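Long-range contacts in D-lactate dehydrogenase (Fermentative) (PDB 5Z20), which probably reduces pyruvate to D-lactate with NADH, and runs the reverse reaction with NAD+, as a fermentative D-isomer specific 2-hydroxyacid dehydrogenase: residues B[123-128]-B[244-249]; B[164-169]-B[215-220]; B[187-192]-B[205-210]. One frame throughout, in Å; residues are numbered along the deposited sequence.

Interaction 1. Residues B[123-128]-B[244-249]; sequences EHAVGL and MLINTG. With NAI (1,4-dihydronicotinamide adenine dinucleotide), chain L.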
loop_
_atom_site.group_PDB
_atom_site.type_symbol
_atom_site.label_atom_id
_atom_site.label_comp_id
_atom_site.label_asym_id
_atom_site.label_seq_id
_atom_site.Cartn_x
_atom_site.Cartn_y
_atom_site.Cartn_z
ATOM N N GLU B 123 23.239 -5.666 10.049
ATOM C CA GLU B 123 22.854 -5.194 8.737
ATOM C C GLU B 123 21.392 -4.804 8.661
ATOM O O GLU B 123 21.001 -3.787 8.070
ATOM C CB GLU B 123 23.173 -6.222 7.674
ATOM C CG GLU B 123 24.697 -6.378 7.459
ATOM C CD GLU B 123 25.117 -7.515 6.530
ATOM O OE1 GLU B 123 24.249 -8.072 5.817
ATOM O OE2 GLU B 123 26.331 -7.815 6.493
ATOM N N HIS B 124 20.560 -5.533 9.349
ATOM C CA HIS B 124 19.137 -5.168 9.348
ATOM C C HIS B 124 18.938 -3.842 10.038
ATOM O O HIS B 124 18.154 -3.015 9.616
ATOM C CB HIS B 124 18.301 -6.263 10.064
ATOM C CG HIS B 124 16.848 -6.066 9.913
ATOM N ND1 HIS B 124 16.175 -6.455 8.784
ATOM C CD2 HIS B 124 15.918 -5.552 10.758
ATOM C CE1 HIS B 124 14.903 -6.121 8.894
ATOM N NE2 HIS B 124 14.712 -5.610 10.102
ATOM N N ALA B 125 19.606 -3.654 11.163
ATOM C CA ALA B 125 19.516 -2.387 11.870
ATOM C C ALA B 125 19.951 -1.256 10.967
ATOM O O ALA B 125 19.333 -0.185 10.966
ATOM C CB ALA B 125 20.376 -2.414 13.146
ATOM N N VAL B 126 21.021 -1.460 10.213
ATOM C CA VAL B 126 21.460 -0.409 9.263
ATOM C C VAL B 126 20.411 -0.187 8.189
ATOM O O VAL B 126 20.154 0.940 7.779
ATOM C CB VAL B 126 22.837 -0.725 8.684
ATOM C CG1 VAL B 126 23.299 0.367 7.742
ATOM C CG2 VAL B 126 23.869 -0.869 9.799
ATOM N N GLY B 127 19.771 -1.291 7.736
ATOM C CA GLY B 127 18.657 -1.148 6.770
ATOM C C GLY B 127 17.516 -0.291 7.310
ATOM O O GLY B 127 16.952 0.545 6.594
ATOM N N LEU B 128 17.157 -0.479 8.592
ATOM C CA LEU B 128 16.077 0.300 9.175
ATOM C C LEU B 128 16.504 1.782 9.201
ATOM O O LEU B 128 15.719 2.689 8.832
ATOM C CB LEU B 128 15.751 -0.191 10.601
ATOM C CG LEU B 128 15.089 -1.537 10.685
ATOM C CD1 LEU B 128 15.014 -1.948 12.097
ATOM C CD2 LEU B 128 13.703 -1.515 10.035
ATOM N N MET B 244 17.068 9.594 16.036
ATOM C CA MET B 244 16.580 8.331 15.550
ATOM C C MET B 244 16.911 7.274 16.567
ATOM O O MET B 244 18.038 7.187 17.036
ATOM C CB MET B 244 17.272 7.989 14.223
ATOM C CG MET B 244 16.998 6.594 13.676
ATOM S SD MET B 244 17.808 6.354 12.080
ATOM C CE MET B 244 16.828 7.397 11.013
ATOM N N LEU B 245 15.918 6.430 16.887
ATOM C CA LEU B 245 16.106 5.294 17.754
ATOM C C LEU B 245 15.803 3.990 16.977
ATOM O O LEU B 245 14.773 3.882 16.342
ATOM C CB LEU B 245 15.143 5.386 18.957
ATOM C CG LEU B 245 15.219 4.191 19.909
ATOM C CD1 LEU B 245 16.577 4.060 20.599
ATOM C CD2 LEU B 245 14.118 4.266 20.980
ATOM N N ILE B 246 16.667 3.004 17.130
ATOM C CA ILE B 246 16.570 1.692 16.521
ATOM C C ILE B 246 16.590 0.611 17.576
ATOM O O ILE B 246 17.496 0.587 18.441
ATOM C CB ILE B 246 17.763 1.423 15.561
ATOM C CG1 ILE B 246 17.919 2.465 14.504
ATOM C CG2 ILE B 246 17.607 0.064 14.876
ATOM C CD1 ILE B 246 16.726 2.652 13.546
ATOM N N ASN B 247 15.591 -0.273 17.527
ATOM C CA ASN B 247 15.494 -1.386 18.446
ATOM C C ASN B 247 15.342 -2.716 17.739
ATOM O O ASN B 247 14.266 -3.080 17.330
ATOM C CB ASN B 247 14.372 -1.221 19.473
ATOM C CG ASN B 247 14.414 -2.277 20.548
ATOM O OD1 ASN B 247 15.399 -3.021 20.694
ATOM N ND2 ASN B 247 13.314 -2.401 21.286
ATOM N N THR B 248 16.473 -3.395 17.587
ATOM C CA THR B 248 16.553 -4.749 17.094
ATOM C C THR B 248 17.003 -5.719 18.212
ATOM O O THR B 248 17.489 -6.827 17.947
ATOM C CB THR B 248 17.572 -4.884 15.928
ATOM O OG1 THR B 248 18.866 -4.524 16.363
ATOM C CG2 THR B 248 17.156 -4.059 14.730
ATOM N N GLY B 249 16.811 -5.295 19.458
ATOM C CA GLY B 249 17.138 -6.097 20.656
ATOM C C GLY B 249 15.948 -6.902 21.128
ATOM O O GLY B 249 15.727 -8.032 20.645
HETATM P PA NAI L . 26.250 -10.438 23.443
HETATM O O1A NAI L . 26.032 -11.089 24.669
HETATM O O2A NAI L . 27.368 -10.772 22.604
HETATM O O5B NAI L . 26.343 -8.954 23.795
HETATM C C5B NAI L . 25.462 -8.271 24.613
HETATM C C4B NAI L . 26.151 -7.018 25.091
HETATM O O4B NAI L . 25.253 -6.255 25.863
HETATM C C3B NAI L . 27.420 -7.285 25.908
HETATM O O3B NAI L . 28.515 -6.439 25.639
HETATM C C2B NAI L . 26.912 -6.932 27.257
HETATM O O2B NAI L . 27.870 -6.538 28.202
HETATM C C1B NAI L . 25.945 -5.806 26.976
HETATM N N9A NAI L . 25.112 -5.549 28.154
HETATM C C8A NAI L . 24.776 -6.442 29.072
HETATM N N7A NAI L . 24.068 -5.922 30.019
HETATM C C5A NAI L . 23.923 -4.662 29.748
HETATM C C6A NAI L . 23.248 -3.543 30.397
HETATM N N6A NAI L . 22.598 -3.719 31.535
HETATM N N1A NAI L . 23.311 -2.365 29.799
HETATM C C2A NAI L . 23.982 -2.214 28.678
HETATM N N3A NAI L . 24.605 -3.185 28.040
HETATM C C4A NAI L . 24.627 -4.405 28.520
HETATM O O3 NAI L . 24.868 -10.571 22.727
HETATM P PN NAI L . 24.554 -10.362 21.212
HETATM O O1N NAI L . 24.897 -11.549 20.533
HETATM O O2N NAI L . 25.120 -9.133 20.802
HETATM O O5D NAI L . 23.039 -10.245 21.358
HETATM C C5D NAI L . 22.392 -9.050 21.672
HETATM C C4D NAI L . 20.885 -9.211 21.803
HETATM O O4D NAI L . 20.168 -8.956 20.623
HETATM C C3D NAI L . 20.411 -10.564 22.257
HETATM O O3D NAI L . 20.370 -10.680 23.656
HETATM C C2D NAI L . 19.028 -10.665 21.661
HETATM O O2D NAI L . 18.025 -10.302 22.567
HETATM C C1D NAI L . 19.001 -9.678 20.537
HETATM N N1N NAI L . 18.881 -10.369 19.271
HETATM C C2N NAI L . 17.929 -10.013 18.438
HETATM C C3N NAI L . 17.762 -10.614 17.209
HETATM C C7N NAI L . 16.656 -10.174 16.274
HETATM O O7N NAI L . 16.235 -10.909 15.471
HETATM N N7N NAI L . 16.128 -8.999 16.311
HETATM C C4N NAI L . 18.612 -11.669 16.905
HETATM C C5N NAI L . 19.586 -12.041 17.793
HETATM C C6N NAI L . 19.703 -11.358 18.975
#
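The methyl CG2 of T248, just past the end of strand 243-247, packs against H124, A125 and L128 of helix 118-134. A125 CB is 3.9 Å from T248 CG2, while L128 CD1 passes alongside that methyl at 4.0 Å, the two side chains overlapping as they run antiparallel. The imidazole of H124 meets T248 CG2 with its edge, near the ring plane; its NE2 is engaged by T309 OG1. With chi1 of T248 at 61°, CG2 lies anti to the carbonyl carbon and the methyl carries most of the contact, although OG1 is also near A125 CB.

Two residues back along the strand, I246 aims both branches at the same helix. Its CG2 lies 4.1 Å from A125 CB, and its CD1 lies 4.2 Å from L128 CB. A125 thus fits under two methyls at once, where a small residue lets helix and strand come close. I129 and L132 of the helix extend this apolar seam against one face of the parallel Rossmann-type sheet.

N247 points away from the helix and makes an Asx turn: its OD1 accepts from G249 N at 2.9 Å, the donor standing above the carbonyl plane. The turn lies at the strand's C-terminal end, where T248 O takes a hydrogen bond from N7N of the nicotinamide amide at 3.0 Å and 164°. The chemistry is therefore divided: largely apolar packing sets T248 against the helix, which is consistent with its backbone carbonyl being held in place to bind and orient the carboxamide.

Interaction 2. Residues B[164-169]-B[215-220]; sequences GVIGTG and DIVSLH. With NAI (1,4-dihydronicotinamide adenine dinucleotide), chain L.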
loop_
_atom_site.group_PDB
_atom_site.type_symbol
_atom_site.label_atom_id
_atom_site.label_comp_id
_atom_site.label_asym_id
_atom_site.label_seq_id
_atom_site.Cartn_x
_atom_site.Cartn_y
_atom_site.Cartn_z
ATOM N N GLY B 164 25.133 6.207 18.728
ATOM C CA GLY B 164 25.343 5.617 20.035
ATOM C C GLY B 164 24.864 4.187 20.062
ATOM O O GLY B 164 23.699 3.911 19.719
ATOM N N VAL B 165 25.742 3.312 20.511
ATOM C CA VAL B 165 25.484 1.905 20.590
ATOM C C VAL B 165 25.360 1.499 22.045
ATOM O O VAL B 165 26.333 1.587 22.794
ATOM C CB VAL B 165 26.630 1.117 19.925
ATOM C CG1 VAL B 165 26.335 -0.343 19.968
ATOM C CG2 VAL B 165 26.831 1.585 18.511
ATOM N N ILE B 166 24.193 1.012 22.438
ATOM C CA ILE B 166 23.986 0.544 23.769
ATOM C C ILE B 166 24.099 -0.964 23.709
ATOM O O ILE B 166 23.218 -1.677 23.182
ATOM C CB ILE B 166 22.605 0.979 24.240
ATOM C CG1 ILE B 166 22.595 2.507 24.386
ATOM C CG2 ILE B 166 22.208 0.310 25.545
ATOM C CD1 ILE B 166 21.240 3.114 24.582
ATOM N N GLY B 167 25.179 -1.464 24.264
ATOM C CA GLY B 167 25.468 -2.900 24.226
ATOM C C GLY B 167 26.410 -3.238 23.102
ATOM O O GLY B 167 25.974 -3.350 21.963
ATOM N N THR B 168 27.694 -3.366 23.440
ATOM C CA THR B 168 28.756 -3.553 22.457
ATOM C C THR B 168 29.271 -4.978 22.448
ATOM O O THR B 168 30.472 -5.211 22.495
ATOM C CB THR B 168 29.922 -2.573 22.724
ATOM O OG1 THR B 168 30.369 -2.637 24.103
ATOM C CG2 THR B 168 29.427 -1.152 22.458
ATOM N N GLY B 169 28.355 -5.929 22.362
ATOM C CA GLY B 169 28.690 -7.324 22.294
ATOM C C GLY B 169 28.886 -7.755 20.849
ATOM O O GLY B 169 29.307 -6.990 20.029
ATOM N N ASP B 215 22.940 11.275 17.530
ATOM C CA ASP B 215 21.919 11.526 16.459
ATOM C C ASP B 215 21.126 10.304 16.192
ATOM O O ASP B 215 19.938 10.395 15.906
ATOM C CB ASP B 215 22.589 11.953 15.193
ATOM C CG ASP B 215 23.430 13.187 15.375
ATOM O OD1 ASP B 215 22.804 14.193 15.798
ATOM O OD2 ASP B 215 24.673 13.207 15.139
ATOM N N ILE B 216 21.748 9.145 16.364
ATOM C CA ILE B 216 21.119 7.828 16.160
ATOM C C ILE B 216 21.526 6.926 17.311
ATOM O O ILE B 216 22.685 6.908 17.644
ATOM C CB ILE B 216 21.646 7.139 14.859
ATOM C CG1 ILE B 216 21.285 7.978 13.641
ATOM C CG2 ILE B 216 21.063 5.767 14.716
ATOM C CD1 ILE B 216 21.955 7.581 12.351
ATOM N N VAL B 217 20.568 6.198 17.896
ATOM C CA VAL B 217 20.836 5.278 18.966
ATOM C C VAL B 217 20.318 3.920 18.573
ATOM O O VAL B 217 19.186 3.815 18.090
ATOM C CB VAL B 217 20.082 5.712 20.255
ATOM C CG1 VAL B 217 20.208 4.686 21.369
ATOM C CG2 VAL B 217 20.610 7.075 20.738
ATOM N N SER B 218 21.105 2.892 18.834
ATOM C CA SER B 218 20.719 1.528 18.503
ATOM C C SER B 218 20.968 0.623 19.688
ATOM O O SER B 218 22.051 0.665 20.272
ATOM C CB SER B 218 21.558 0.981 17.303
ATOM O OG SER B 218 20.982 -0.239 16.856
ATOM N N LEU B 219 19.977 -0.183 20.035
ATOM C CA LEU B 219 19.976 -1.066 21.192
ATOM C C LEU B 219 20.405 -2.473 20.806
ATOM O O LEU B 219 19.802 -3.115 19.954
ATOM C CB LEU B 219 18.549 -1.152 21.799
ATOM C CG LEU B 219 17.883 0.200 22.113
ATOM C CD1 LEU B 219 16.467 0.013 22.600
ATOM C CD2 LEU B 219 18.678 0.874 23.199
ATOM N N HIS B 220 21.430 -2.945 21.496
ATOM C CA HIS B 220 21.981 -4.283 21.275
ATOM C C HIS B 220 22.403 -4.983 22.568
ATOM O O HIS B 220 23.229 -5.866 22.563
ATOM C CB HIS B 220 23.155 -4.195 20.283
ATOM C CG HIS B 220 22.773 -3.623 18.954
ATOM N ND1 HIS B 220 22.008 -4.320 18.031
ATOM C CD2 HIS B 220 23.017 -2.420 18.395
ATOM C CE1 HIS B 220 21.912 -3.607 16.930
ATOM N NE2 HIS B 220 22.495 -2.444 17.129
HETATM P PA NAI L . 26.250 -10.438 23.443
HETATM O O1A NAI L . 26.032 -11.089 24.669
HETATM O O2A NAI L . 27.368 -10.772 22.604
HETATM O O5B NAI L . 26.343 -8.954 23.795
HETATM C C5B NAI L . 25.462 -8.271 24.613
HETATM C C4B NAI L . 26.151 -7.018 25.091
HETATM O O4B NAI L . 25.253 -6.255 25.863
HETATM C C3B NAI L . 27.420 -7.285 25.908
HETATM O O3B NAI L . 28.515 -6.439 25.639
HETATM C C2B NAI L . 26.912 -6.932 27.257
HETATM O O2B NAI L . 27.870 -6.538 28.202
HETATM C C1B NAI L . 25.945 -5.806 26.976
HETATM N N9A NAI L . 25.112 -5.549 28.154
HETATM C C8A NAI L . 24.776 -6.442 29.072
HETATM N N7A NAI L . 24.068 -5.922 30.019
HETATM C C5A NAI L . 23.923 -4.662 29.748
HETATM C C6A NAI L . 23.248 -3.543 30.397
HETATM N N6A NAI L . 22.598 -3.719 31.535
HETATM N N1A NAI L . 23.311 -2.365 29.799
HETATM C C2A NAI L . 23.982 -2.214 28.678
HETATM N N3A NAI L . 24.605 -3.185 28.040
HETATM C C4A NAI L . 24.627 -4.405 28.520
HETATM O O3 NAI L . 24.868 -10.571 22.727
HETATM P PN NAI L . 24.554 -10.362 21.212
HETATM O O1N NAI L . 24.897 -11.549 20.533
HETATM O O2N NAI L . 25.120 -9.133 20.802
HETATM O O5D NAI L . 23.039 -10.245 21.358
HETATM C C5D NAI L . 22.392 -9.050 21.672
HETATM C C4D NAI L . 20.885 -9.211 21.803
HETATM O O4D NAI L . 20.168 -8.956 20.623
HETATM C C3D NAI L . 20.411 -10.564 22.257
HETATM O O3D NAI L . 20.370 -10.680 23.656
HETATM C C2D NAI L . 19.028 -10.665 21.661
HETATM O O2D NAI L . 18.025 -10.302 22.567
HETATM C C1D NAI L . 19.001 -9.678 20.537
HETATM N N1N NAI L . 18.881 -10.369 19.271
HETATM C C2N NAI L . 17.929 -10.013 18.438
HETATM C C3N NAI L . 17.762 -10.614 17.209
HETATM C C7N NAI L . 16.656 -10.174 16.274
HETATM O O7N NAI L . 16.235 -10.909 15.471
HETATM N N7N NAI L . 16.128 -8.999 16.311
HETATM C C4N NAI L . 18.612 -11.669 16.905
HETATM C C5N NAI L . 19.586 -12.041 17.793
HETATM C C6N NAI L . 19.703 -11.358 18.975
HETATM O O HOH W 1 25.682 -6.580 21.415
#
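I166 CD1 reaches both V217 CG1 and L219 CD2, each 3.7 Å away, on a tightly packed face of the sheet. I166 and L219 lie side by side and point the same way, whereas V217 is crossed at a slant; L207 and L210 cover I166. V165 and S218 occupy the other face, under F175 of helix 170-181. Between the faces, strand segments 164-166 and 216-219 run parallel, 18° apart in direction, and four backbone hydrogen bonds join the two chains. G164 N gives to I216 O, and G164 O takes from S218 N at 2.9 Å; I166 repeats the pattern with S218 O and H220 N, the last bond being 2.8 Å long.

These are central strands of a Rossmann fold, and G167, G169 and G172 match its GxGxxG signature. G167 adopts a backbone conformation suited to glycine and sits so near H220 that its O is 3.4 Å from H220 CB. At G169, in the N-cap position of helix 170-181, the lack of a side chain lets CA come within 3.2 Å of the coenzyme's O5B.

Past the H220 N to I166 O bond the pairing ends, and one water and the coenzyme take over. The water accepts from G169 N at 2.9 Å and lies 2.8 Å from H220 O and 2.7 Å from O2N of the diphosphate, much like the water that bridges glycine loop and diphosphate in many Rossmann dehydrogenases.

Interaction 3. Residues B[187-192]-B[205-210]; sequences LAYDPY and LALDAL. With NAI (1,4-dihydronicotinamide adenine dinucleotide), chain L.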
loop_
_atom_site.group_PDB
_atom_site.type_symbol
_atom_site.label_atom_id
_atom_site.label_comp_id
_atom_site.label_asym_id
_atom_site.label_seq_id
_atom_site.Cartn_x
_atom_site.Cartn_y
_atom_site.Cartn_z
ATOM N N LEU B 187 29.694 6.365 19.642
ATOM C CA LEU B 187 29.603 6.472 21.079
ATOM C C LEU B 187 29.056 5.167 21.585
ATOM O O LEU B 187 28.277 4.517 20.862
ATOM C CB LEU B 187 28.663 7.609 21.426
ATOM C CG LEU B 187 28.973 8.949 20.746
ATOM C CD1 LEU B 187 27.984 9.980 21.226
ATOM C CD2 LEU B 187 30.390 9.398 21.030
ATOM N N ALA B 188 29.484 4.755 22.769
ATOM C CA ALA B 188 29.172 3.452 23.293
ATOM C C ALA B 188 28.873 3.463 24.760
ATOM O O ALA B 188 29.545 4.130 25.529
ATOM C CB ALA B 188 30.313 2.453 23.009
ATOM N N TYR B 189 27.931 2.627 25.152
ATOM C CA TYR B 189 27.680 2.381 26.509
ATOM C C TYR B 189 27.534 0.892 26.700
ATOM O O TYR B 189 26.739 0.200 26.015
ATOM C CB TYR B 189 26.449 3.096 26.940
ATOM C CG TYR B 189 25.963 2.644 28.283
ATOM C CD1 TYR B 189 26.638 3.021 29.461
ATOM C CD2 TYR B 189 24.875 1.812 28.385
ATOM C CE1 TYR B 189 26.227 2.568 30.691
ATOM C CE2 TYR B 189 24.452 1.344 29.612
ATOM C CZ TYR B 189 25.122 1.741 30.750
ATOM O OH TYR B 189 24.681 1.299 31.946
ATOM N N ASP B 190 28.306 0.361 27.642
ATOM C CA ASP B 190 28.198 -1.060 28.034
ATOM C C ASP B 190 28.724 -1.078 29.509
ATOM O O ASP B 190 29.723 -0.506 29.794
ATOM C CB ASP B 190 29.021 -1.921 27.135
ATOM C CG ASP B 190 28.614 -3.394 27.194
ATOM O OD1 ASP B 190 28.768 -4.052 28.259
ATOM O OD2 ASP B 190 28.133 -3.920 26.157
ATOM N N PRO B 191 28.010 -1.706 30.420
ATOM C CA PRO B 191 28.613 -1.960 31.726
ATOM C C PRO B 191 29.959 -2.657 31.620
ATOM O O PRO B 191 30.734 -2.558 32.547
ATOM C CB PRO B 191 27.602 -2.877 32.423
ATOM C CG PRO B 191 26.818 -3.538 31.293
ATOM C CD PRO B 191 26.764 -2.504 30.198
ATOM N N TYR B 192 30.271 -3.359 30.532
ATOM C CA TYR B 192 31.587 -4.017 30.434
ATOM C C TYR B 192 32.264 -3.623 29.168
ATOM O O TYR B 192 32.270 -4.359 28.199
ATOM C CB TYR B 192 31.458 -5.564 30.543
ATOM C CG TYR B 192 30.632 -5.974 31.781
ATOM C CD1 TYR B 192 31.177 -5.876 33.091
ATOM C CD2 TYR B 192 29.290 -6.371 31.653
ATOM C CE1 TYR B 192 30.409 -6.235 34.196
ATOM C CE2 TYR B 192 28.501 -6.732 32.757
ATOM C CZ TYR B 192 29.082 -6.662 34.021
ATOM O OH TYR B 192 28.327 -6.989 35.064
ATOM N N LEU B 205 31.056 6.140 27.087
ATOM C CA LEU B 205 30.556 7.145 27.987
ATOM C C LEU B 205 29.341 6.669 28.741
ATOM O O LEU B 205 28.872 5.584 28.526
ATOM C CB LEU B 205 30.285 8.462 27.292
ATOM C CG LEU B 205 29.497 8.612 26.016
ATOM C CD1 LEU B 205 28.628 7.466 25.568
ATOM C CD2 LEU B 205 28.871 9.970 25.809
ATOM N N ALA B 206 28.845 7.490 29.642
ATOM C CA ALA B 206 27.745 7.096 30.474
ATOM C C ALA B 206 26.467 7.111 29.611
ATOM O O ALA B 206 26.347 7.855 28.658
ATOM C CB ALA B 206 27.606 8.046 31.674
ATOM N N LEU B 207 25.489 6.316 30.033
ATOM C CA LEU B 207 24.269 6.189 29.304
ATOM C C LEU B 207 23.644 7.539 29.012
ATOM O O LEU B 207 23.231 7.781 27.894
ATOM C CB LEU B 207 23.296 5.287 30.062
ATOM C CG LEU B 207 21.955 5.085 29.340
ATOM C CD1 LEU B 207 22.133 4.589 27.897
ATOM C CD2 LEU B 207 21.099 4.100 30.106
ATOM N N ASP B 208 23.533 8.408 30.020
ATOM C CA ASP B 208 22.804 9.657 29.811
ATOM C C ASP B 208 23.511 10.574 28.850
ATOM O O ASP B 208 22.870 11.270 28.075
ATOM C CB ASP B 208 22.500 10.389 31.130
ATOM C CG ASP B 208 21.255 9.821 31.847
ATOM O OD1 ASP B 208 20.432 9.024 31.276
ATOM O OD2 ASP B 208 21.154 10.145 33.036
ATOM N N ALA B 209 24.824 10.552 28.889
ATOM C CA ALA B 209 25.616 11.349 27.990
ATOM C C ALA B 209 25.524 10.782 26.524
ATOM O O ALA B 209 25.416 11.523 25.570
ATOM C CB ALA B 209 27.068 11.417 28.468
ATOM N N LEU B 210 25.521 9.468 26.388
ATOM C CA LEU B 210 25.306 8.847 25.068
ATOM C C LEU B 210 23.952 9.294 24.510
ATOM O O LEU B 210 23.847 9.698 23.368
ATOM C CB LEU B 210 25.343 7.314 25.174
ATOM C CG LEU B 210 25.080 6.526 23.858
ATOM C CD1 LEU B 210 25.861 5.221 23.924
ATOM C CD2 LEU B 210 23.584 6.261 23.612
HETATM P PA NAI L . 26.250 -10.438 23.443
HETATM O O1A NAI L . 26.032 -11.089 24.669
HETATM O O2A NAI L . 27.368 -10.772 22.604
HETATM O O5B NAI L . 26.343 -8.954 23.795
HETATM C C5B NAI L . 25.462 -8.271 24.613
HETATM C C4B NAI L . 26.151 -7.018 25.091
HETATM O O4B NAI L . 25.253 -6.255 25.863
HETATM C C3B NAI L . 27.420 -7.285 25.908
HETATM O O3B NAI L . 28.515 -6.439 25.639
HETATM C C2B NAI L . 26.912 -6.932 27.257
HETATM O O2B NAI L . 27.870 -6.538 28.202
HETATM C C1B NAI L . 25.945 -5.806 26.976
HETATM N N9A NAI L . 25.112 -5.549 28.154
HETATM C C8A NAI L . 24.776 -6.442 29.072
HETATM N N7A NAI L . 24.068 -5.922 30.019
HETATM C C5A NAI L . 23.923 -4.662 29.748
HETATM C C6A NAI L . 23.248 -3.543 30.397
HETATM N N6A NAI L . 22.598 -3.719 31.535
HETATM N N1A NAI L . 23.311 -2.365 29.799
HETATM C C2A NAI L . 23.982 -2.214 28.678
HETATM N N3A NAI L . 24.605 -3.185 28.040
HETATM C C4A NAI L . 24.627 -4.405 28.520
HETATM O O3 NAI L . 24.868 -10.571 22.727
HETATM P PN NAI L . 24.554 -10.362 21.212
HETATM O O1N NAI L . 24.897 -11.549 20.533
HETATM O O2N NAI L . 25.120 -9.133 20.802
HETATM O O5D NAI L . 23.039 -10.245 21.358
HETATM C C5D NAI L . 22.392 -9.050 21.672
HETATM C C4D NAI L . 20.885 -9.211 21.803
HETATM O O4D NAI L . 20.168 -8.956 20.623
HETATM C C3D NAI L . 20.411 -10.564 22.257
HETATM O O3D NAI L . 20.370 -10.680 23.656
HETATM C C2D NAI L . 19.028 -10.665 21.661
HETATM O O2D NAI L . 18.025 -10.302 22.567
HETATM C C1D NAI L . 19.001 -9.678 20.537
HETATM N N1N NAI L . 18.881 -10.369 19.271
HETATM C C2N NAI L . 17.929 -10.013 18.438
HETATM C C3N NAI L . 17.762 -10.614 17.209
HETATM C C7N NAI L . 16.656 -10.174 16.274
HETATM O O7N NAI L . 16.235 -10.909 15.471
HETATM N N7N NAI L . 16.128 -8.999 16.311
HETATM C C4N NAI L . 18.612 -11.669 16.905
HETATM C C5N NAI L . 19.586 -12.041 17.793
HETATM C C6N NAI L . 19.703 -11.358 18.975
HETATM O O HOH W 2 30.018 2.910 28.719
#
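The phenol ring of Y189 lies with one face over L207, whose CB stands 3.9 Å from the ring centroid and only 3° off its normal, a well-centred CH-pi contact. Y189 CG is anti to the backbone N (chi1 168°), which carries the ring across the first turn of helix 207-213. L205 O approaches the ring at its edge, in plane, 3.5 Å from CD1, where the ring hydrogens are slightly positive. L207 CD1 also touches the rim at CD2, and CE2 leans toward C2A of the adenine. A broad ring suits this place, since it can lie on a helix and border a nucleotide together.

Next to the ring, L210 sends CD1 against the strand backbone, 3.5 Å from Y189 N, and L187 CB meets the methyls of L205 and L210. The strand and the chain entering the helix are tied by L205 N, which gives a 3.0 Å bond to A188 O and prolongs the parallel pairing of strands 185-189 and 203-204. A water linking D190 N to L205 O, 2.9 Å from the latter, adds a bridge.

Just past the strand the character turns polar. D190 turns away from the helix and grips the adenosine ribose with its two oxygens: O2B donates to OD1 and O3B to OD2, both at 2.6 Å. OD1 uses its anti lone pair for Y192 N at 2.8 Å, an Asx turn, and OD2 also receives T168 N; four bonds to the two oxygens probably restrict the rotation of the carboxylate. P191 rests against the adenine. An acid bound to both ribose hydroxyls is the Rossmann signature of NAD use, and its negative charge would probably disfavour the 2'-phosphate of NADP.

From the N terminus, helix 118-134 comes first, and interaction 1 closes the longest loop when strand 243-247 returns to it. Strand 162-166 lies within that loop, and interaction 2 closes when strand 216-219 pairs with it. Deeper still, interaction 3 closes the short excursion from strand 185-189 to helix 207-213. The three loops are thus enclosed one in another and none cross. All share one parallel sheet: V217 bonds to M244 and I246, linking interactions 1 and 2, while V165 N to L187 O joins 2 with 3. Together they line NADH from nicotinamide through diphosphate to adenosine.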